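Local structure of sensory rhodopsin transducer (Thermotoga maritima, 1NC7) at residues L86-L90 against D91-I95. The protein is of unknown function but binds magnesium ions and may relay signals from a sensory rhodopsin. Residues are numbered along the deposited sequence; the frame is centred on the assembly and turned at random.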
ATOM      1  N   LEU D  86       2.311  -3.763 -18.343  1.00  6.99           N
ATOM      2  CA  LEU D  86       1.135  -3.137 -18.926  1.00  7.40           C
ATOM      3  C   LEU D  86       0.489  -2.238 -17.884  1.00  6.06           C
ATOM      4  O   LEU D  86       0.053  -2.709 -16.836  1.00  6.88           O
ATOM      5  CB  LEU D  86       0.114  -4.180 -19.393  1.00  9.95           C
ATOM      6  CG  LEU D  86      -1.187  -3.571 -19.934  1.00 12.16           C
ATOM      7  CD1 LEU D  86      -0.892  -2.750 -21.181  1.00 15.75           C
ATOM      8  CD2 LEU D  86      -2.189  -4.673 -20.245  1.00 14.26           C
ATOM      9  N   HIS D  87       0.460  -0.938 -18.154  1.00  5.96           N
ATOM     10  CA  HIS D  87      -0.184  -0.003 -17.236  1.00  5.73           C
ATOM     11  C   HIS D  87      -1.512   0.339 -17.900  1.00  6.80           C
ATOM     12  O   HIS D  87      -1.587   1.228 -18.746  1.00  8.76           O
ATOM     13  CB  HIS D  87       0.660   1.266 -17.037  1.00  7.24           C
ATOM     14  CG  HIS D  87       1.914   1.046 -16.246  1.00  6.74           C
ATOM     15  ND1 HIS D  87       2.443   2.010 -15.414  1.00  6.31           N
ATOM     16  CD2 HIS D  87       2.761  -0.010 -16.182  1.00  6.74           C
ATOM     17  CE1 HIS D  87       3.561   1.558 -14.872  1.00  6.03           C
ATOM     18  NE2 HIS D  87       3.776   0.334 -15.321  1.00  7.46           N
ATOM     19  N   LEU D  88      -2.557  -0.386 -17.515  1.00  5.12           N
ATOM     20  CA  LEU D  88      -3.878  -0.193 -18.104  1.00  4.93           C
ATOM     21  C   LEU D  88      -4.638   1.002 -17.539  1.00  6.23           C
ATOM     22  O   LEU D  88      -4.925   1.062 -16.342  1.00  6.75           O
ATOM     23  CB  LEU D  88      -4.713  -1.461 -17.915  1.00  6.06           C
ATOM     24  CG  LEU D  88      -6.112  -1.455 -18.533  1.00  6.93           C
ATOM     25  CD1 LEU D  88      -6.004  -1.388 -20.051  1.00  8.86           C
ATOM     26  CD2 LEU D  88      -6.855  -2.708 -18.104  1.00  9.01           C
ATOM     27  N   ARG D  89      -4.957   1.952 -18.415  1.00  6.11           N
ATOM     28  CA  ARG D  89      -5.698   3.150 -18.024  1.00  6.10           C
ATOM     29  C   ARG D  89      -7.179   2.810 -17.911  1.00  6.29           C
ATOM     30  O   ARG D  89      -7.864   2.620 -18.915  1.00  7.58           O
ATOM     31  CB  ARG D  89      -5.481   4.259 -19.056  1.00  7.53           C
ATOM     32  CG  ARG D  89      -4.119   4.929 -18.956  1.00  8.98           C
ATOM     33  CD  ARG D  89      -4.063   5.827 -17.728  1.00 11.46           C
ATOM     34  NE  ARG D  89      -4.946   6.982 -17.871  1.00 13.53           N
ATOM     35  CZ  ARG D  89      -4.549   8.185 -18.270  1.00 15.77           C
ATOM     36  NH1 ARG D  89      -3.273   8.405 -18.564  1.00 17.27           N
ATOM     37  NH2 ARG D  89      -5.430   9.170 -18.387  1.00 17.14           N
ATOM     38  N   LEU D  90      -7.666   2.742 -16.678  1.00  6.15           N
ATOM     39  CA  LEU D  90      -9.056   2.391 -16.418  1.00  7.01           C
ATOM     40  C   LEU D  90     -10.064   3.471 -16.791  1.00  8.84           C
ATOM     41  O   LEU D  90     -11.257   3.191 -16.903  1.00 11.30           O
ATOM     42  CB  LEU D  90      -9.223   2.005 -14.946  1.00  6.91           C
ATOM     43  CG  LEU D  90      -8.307   0.873 -14.462  1.00  6.99           C
ATOM     44  CD1 LEU D  90      -8.648   0.519 -13.024  1.00  6.62           C
ATOM     45  CD2 LEU D  90      -8.469  -0.349 -15.349  1.00  7.94           C
ATOM     46  N   ASP D  91      -9.587   4.696 -16.983  1.00  7.95           N
ATOM     47  CA  ASP D  91     -10.458   5.811 -17.356  1.00 10.52           C
ATOM     48  C   ASP D  91     -10.794   5.805 -18.846  1.00 11.41           C
ATOM     49  O   ASP D  91     -11.572   6.636 -19.316  1.00 12.39           O
ATOM     50  CB  ASP D  91      -9.794   7.145 -16.995  1.00 11.26           C
ATOM     51  CG  ASP D  91      -8.459   7.339 -17.688  1.00 11.97           C
ATOM     52  OD1 ASP D  91      -7.616   6.421 -17.622  1.00 11.65           O
ATOM     53  OD2 ASP D  91      -8.245   8.412 -18.291  1.00 14.95           O
ATOM     54  N   LYS D  92     -10.211   4.867 -19.584  1.00 10.87           N
ATOM     55  CA  LYS D  92     -10.450   4.769 -21.022  1.00 12.75           C
ATOM     56  C   LYS D  92     -11.236   3.514 -21.389  1.00 13.53           C
ATOM     57  O   LYS D  92     -11.148   3.030 -22.519  1.00 14.48           O
ATOM     58  CB  LYS D  92      -9.113   4.769 -21.767  1.00 13.29           C
ATOM     59  CG  LYS D  92      -8.248   5.986 -21.479  1.00 16.60           C
ATOM     60  CD  LYS D  92      -6.919   5.899 -22.208  1.00 19.48           C
ATOM     61  CE  LYS D  92      -6.057   7.121 -21.939  1.00 21.74           C
ATOM     62  NZ  LYS D  92      -4.740   7.029 -22.629  1.00 23.33           N
ATOM     63  N   LEU D  93     -12.016   3.000 -20.442  1.00 13.25           N
ATOM     64  CA  LEU D  93     -12.789   1.782 -20.670  1.00 13.69           C
ATOM     65  C   LEU D  93     -14.305   1.967 -20.670  1.00 13.62           C
ATOM     66  O   LEU D  93     -15.050   0.988 -20.705  1.00 14.59           O
ATOM     67  CB  LEU D  93     -12.421   0.731 -19.619  1.00 14.14           C
ATOM     68  CG  LEU D  93     -10.955   0.302 -19.526  1.00 14.76           C
ATOM     69  CD1 LEU D  93     -10.797  -0.724 -18.411  1.00 15.44           C
ATOM     70  CD2 LEU D  93     -10.499  -0.276 -20.853  1.00 16.21           C
ATOM     71  N   GLY D  94     -14.767   3.212 -20.628  1.00 13.72           N
ATOM     72  CA  GLY D  94     -16.200   3.451 -20.631  1.00 15.50           C
ATOM     73  C   GLY D  94     -16.834   3.337 -19.258  1.00 16.41           C
ATOM     74  O   GLY D  94     -18.060   3.378 -19.126  1.00 16.60           O
ATOM     75  N   ILE D  95     -16.007   3.183 -18.230  1.00 16.93           N
ATOM     76  CA  ILE D  95     -16.513   3.090 -16.864  1.00 17.31           C
ATOM     77  C   ILE D  95     -16.971   4.480 -16.438  1.00 16.24           C
ATOM     78  O   ILE D  95     -16.271   5.467 -16.663  1.00 16.77           O
ATOM     79  CB  ILE D  95     -15.418   2.615 -15.888  1.00 18.70           C
ATOM     80  CG1 ILE D  95     -14.925   1.226 -16.294  1.00 20.43           C
ATOM     81  CG2 ILE D  95     -15.963   2.595 -14.462  1.00 19.61           C
ATOM     82  CD1 ILE D  95     -13.760   0.734 -15.473  1.00 22.08           C
TER
HETATM   83  O   HOH W   1     -13.343   4.158 -18.048  1.00 11.04           O
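Two bends in the Arg89 side chain, at chi2 and chi3, curl its guanidinium back toward Asp91, whose carboxyl carbon is wedged between backbone N and carbonyl carbon (chi1 59°). The two groups meet side-on, their planes 16° apart, in a two-pronged salt bridge made of two hydrogen bonds: Arg89 NE reaches Asp91 OD1 at 2.7 Å, and Arg89 NH2 reaches Asp91 OD2 at 2.9 Å. Both oxygens lie close to the guanidinium plane and are met on their syn sides, somewhat out of the carboxylate plane, and the paired bonds fix the guanidinium's rotation. Over one guanidinium face lies CE of Lys92, whose extended chain offers methylenes to Arg89; the carboxylate probably eases the nearness of the two positive charges. The backbone turns here, tied by a weak hydrogen bond from Lys92 N to Arg89 O (3.3 Å). A water completes the bend, donating to Leu90 O at 2.6 Å and accepting from the amides of Leu93 and Ile95. On the apolar side, Leu90 CD2 packs 3.9 Å from Leu93 CD1. The turn follows strand 84-89, which runs antiparallel to strand 47-54; Leu90, Leu93 and Ile95 rest on Phe66 of strand 60-68, while Leu90 and Ile95 also touch Tyr101 of strand 101-107.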